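Metallophosphoesterase (Sphaerobacter thermophilus, PDB 3RQZ) binds zinc ions at a two-metal site and probably acts as a phosphatase of the YfcE family of metallophosphoesterases. Local coordinates at residues L136-F141 against S181-I186. Numbering follows the deposited sequence.
Sequences LNFPAF and SGRYII
Arg183 reaches across to two backbone carbonyls of 136-141. Its NH1 donates to Phe138 O at 3.0 Å, and this oxygen lies at the edge of the guanidinium, in its plane. Its NH2 donates to Phe141 O at 2.6 Å, a short but bent bond (134°), with this acceptor tilted from the guanidinium plane. Both donors stand above the carbonyl planes. A weak bond also runs from NH2 to Phe138 O. Thr143 O is a further acceptor for NH2, and Glu159 forms a salt bridge with NH1.

NH2 also sits over one face of the Phe141 ring, toward its rim, with the two planes 42° apart. This is a cation-pi pair, CZ 4.3 Å from the ring centroid. The bend at chi3 (68°) turns the end of the chain toward this ring.

The contact packs the 136-141 segment, which lies on helix 131-137, against strand 184-188, an inner strand of one of the two mixed sheets of the calcineurin-like phosphoesterase fold. With an alanine here in place of Arg183, Glu159 would probably lose this charged partner, the two carbonyls these donors, and the Phe141 ring the cation over its face.

The apolar part centres on Ile185. Its CD1 sits over a face of the Phe138 ring, 4.0 Å from the centroid, as a CH-pi contact. Its CG1 touches Phe138 CZ at 3.7 Å and Phe141 CE1 at 3.8 Å.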
loop_
_atom_site.group_PDB
_atom_site.type_symbol
_atom_site.label_atom_id
_atom_site.label_comp_id
_atom_site.label_asym_id
_atom_site.label_seq_id
_atom_site.Cartn_x
_atom_site.Cartn_y
_atom_site.Cartn_z
ATOM N N LEU A 136 14.937 2.474 14.692
ATOM C CA LEU A 136 15.997 2.887 13.773
ATOM C C LEU A 136 15.476 3.883 12.720
ATOM O O LEU A 136 16.255 4.573 12.061
ATOM C CB LEU A 136 16.641 1.639 13.124
ATOM C CG LEU A 136 17.483 0.739 14.056
ATOM C CD1 LEU A 136 17.599 -0.705 13.533
ATOM C CD2 LEU A 136 18.885 1.318 14.369
ATOM N N ASN A 137 14.156 3.964 12.577
ATOM C CA ASN A 137 13.535 4.754 11.505
ATOM C C ASN A 137 13.021 6.123 11.903
ATOM O O ASN A 137 12.897 7.018 11.050
ATOM C CB ASN A 137 12.465 3.929 10.772
ATOM C CG ASN A 137 13.040 3.161 9.617
ATOM O OD1 ASN A 137 13.350 3.744 8.582
ATOM N ND2 ASN A 137 13.194 1.846 9.773
ATOM N N PHE A 138 12.757 6.304 13.190
ATOM C CA PHE A 138 12.354 7.619 13.711
ATOM C C PHE A 138 13.374 8.734 13.483
ATOM O O PHE A 138 12.977 9.827 13.110
ATOM C CB PHE A 138 11.892 7.541 15.171
ATOM C CG PHE A 138 10.453 7.111 15.312
ATOM C CD1 PHE A 138 9.419 8.022 15.084
ATOM C CD2 PHE A 138 10.124 5.785 15.662
ATOM C CE1 PHE A 138 8.068 7.628 15.180
ATOM C CE2 PHE A 138 8.784 5.401 15.774
ATOM C CZ PHE A 138 7.752 6.330 15.540
ATOM N N PRO A 139 14.687 8.451 13.641
ATOM C CA PRO A 139 15.689 9.466 13.254
ATOM C C PRO A 139 15.800 9.705 11.744
ATOM O O PRO A 139 16.362 10.730 11.331
ATOM C CB PRO A 139 17.015 8.900 13.799
ATOM C CG PRO A 139 16.618 7.844 14.825
ATOM C CD PRO A 139 15.313 7.276 14.277
ATOM N N ALA A 140 15.258 8.784 10.944
ATOM C CA ALA A 140 15.343 8.839 9.476
ATOM C C ALA A 140 14.279 9.727 8.775
ATOM O O ALA A 140 14.312 9.901 7.558
ATOM C CB ALA A 140 15.351 7.406 8.868
ATOM N N PHE A 141 13.328 10.270 9.533
ATOM C CA PHE A 141 12.427 11.283 9.005
ATOM C C PHE A 141 12.304 12.383 10.043
ATOM O O PHE A 141 12.519 12.131 11.231
ATOM C CB PHE A 141 11.061 10.704 8.584
ATOM C CG PHE A 141 10.188 10.257 9.733
ATOM C CD1 PHE A 141 10.383 9.016 10.342
ATOM C CD2 PHE A 141 9.161 11.088 10.198
ATOM C CE1 PHE A 141 9.543 8.581 11.401
ATOM C CE2 PHE A 141 8.323 10.684 11.251
ATOM C CZ PHE A 141 8.519 9.425 11.871
ATOM N N SER A 181 -0.155 14.206 19.828
ATOM C CA SER A 181 1.165 14.407 20.403
ATOM C C SER A 181 2.124 13.268 20.100
ATOM O O SER A 181 1.734 12.097 20.036
ATOM C CB SER A 181 1.072 14.666 21.905
ATOM O OG SER A 181 0.229 13.705 22.484
ATOM N N GLY A 182 3.391 13.628 19.911
ATOM C CA GLY A 182 4.414 12.645 19.594
ATOM C C GLY A 182 4.409 12.304 18.120
ATOM O O GLY A 182 3.461 12.592 17.371
ATOM N N ARG A 183 5.468 11.649 17.704
ATOM C CA ARG A 183 5.638 11.304 16.315
ATOM C C ARG A 183 5.197 9.851 16.124
ATOM O O ARG A 183 5.294 9.063 17.063
ATOM C CB ARG A 183 7.101 11.484 15.976
ATOM C CG ARG A 183 7.621 12.865 16.361
ATOM C CD ARG A 183 9.130 12.893 16.198
ATOM N NE ARG A 183 9.427 12.797 14.807
ATOM C CZ ARG A 183 10.434 12.126 14.262
ATOM N NH1 ARG A 183 11.320 11.447 14.986
ATOM N NH2 ARG A 183 10.531 12.157 12.955
ATOM N N TYR A 184 4.720 9.512 14.919
ATOM C CA TYR A 184 4.132 8.189 14.634
ATOM C C TYR A 184 4.630 7.628 13.318
ATOM O O TYR A 184 4.841 8.393 12.365
ATOM C CB TYR A 184 2.598 8.277 14.535
ATOM C CG TYR A 184 1.920 8.286 15.876
ATOM C CD1 TYR A 184 1.628 7.098 16.534
ATOM C CD2 TYR A 184 1.593 9.497 16.507
ATOM C CE1 TYR A 184 1.014 7.115 17.807
ATOM C CE2 TYR A 184 1.006 9.516 17.756
ATOM C CZ TYR A 184 0.708 8.321 18.383
ATOM O OH TYR A 184 0.109 8.343 19.610
ATOM N N ILE A 185 4.765 6.296 13.256
ATOM C CA ILE A 185 4.923 5.575 11.976
ATOM C C ILE A 185 3.604 4.821 11.859
ATOM O O ILE A 185 3.195 4.183 12.822
ATOM C CB ILE A 185 6.153 4.613 11.997
ATOM C CG1 ILE A 185 7.478 5.397 12.000
ATOM C CG2 ILE A 185 6.114 3.625 10.816
ATOM C CD1 ILE A 185 8.740 4.509 12.157
ATOM N N ILE A 186 2.938 4.923 10.705
ATOM C CA ILE A 186 1.567 4.457 10.490
ATOM C C ILE A 186 1.505 3.735 9.162
ATOM O O ILE A 186 1.995 4.268 8.170
ATOM C CB ILE A 186 0.569 5.681 10.372
ATOM C CG1 ILE A 186 0.561 6.560 11.635
ATOM C CG2 ILE A 186 -0.862 5.226 10.018
ATOM C CD1 ILE A 186 0.119 5.849 12.815
#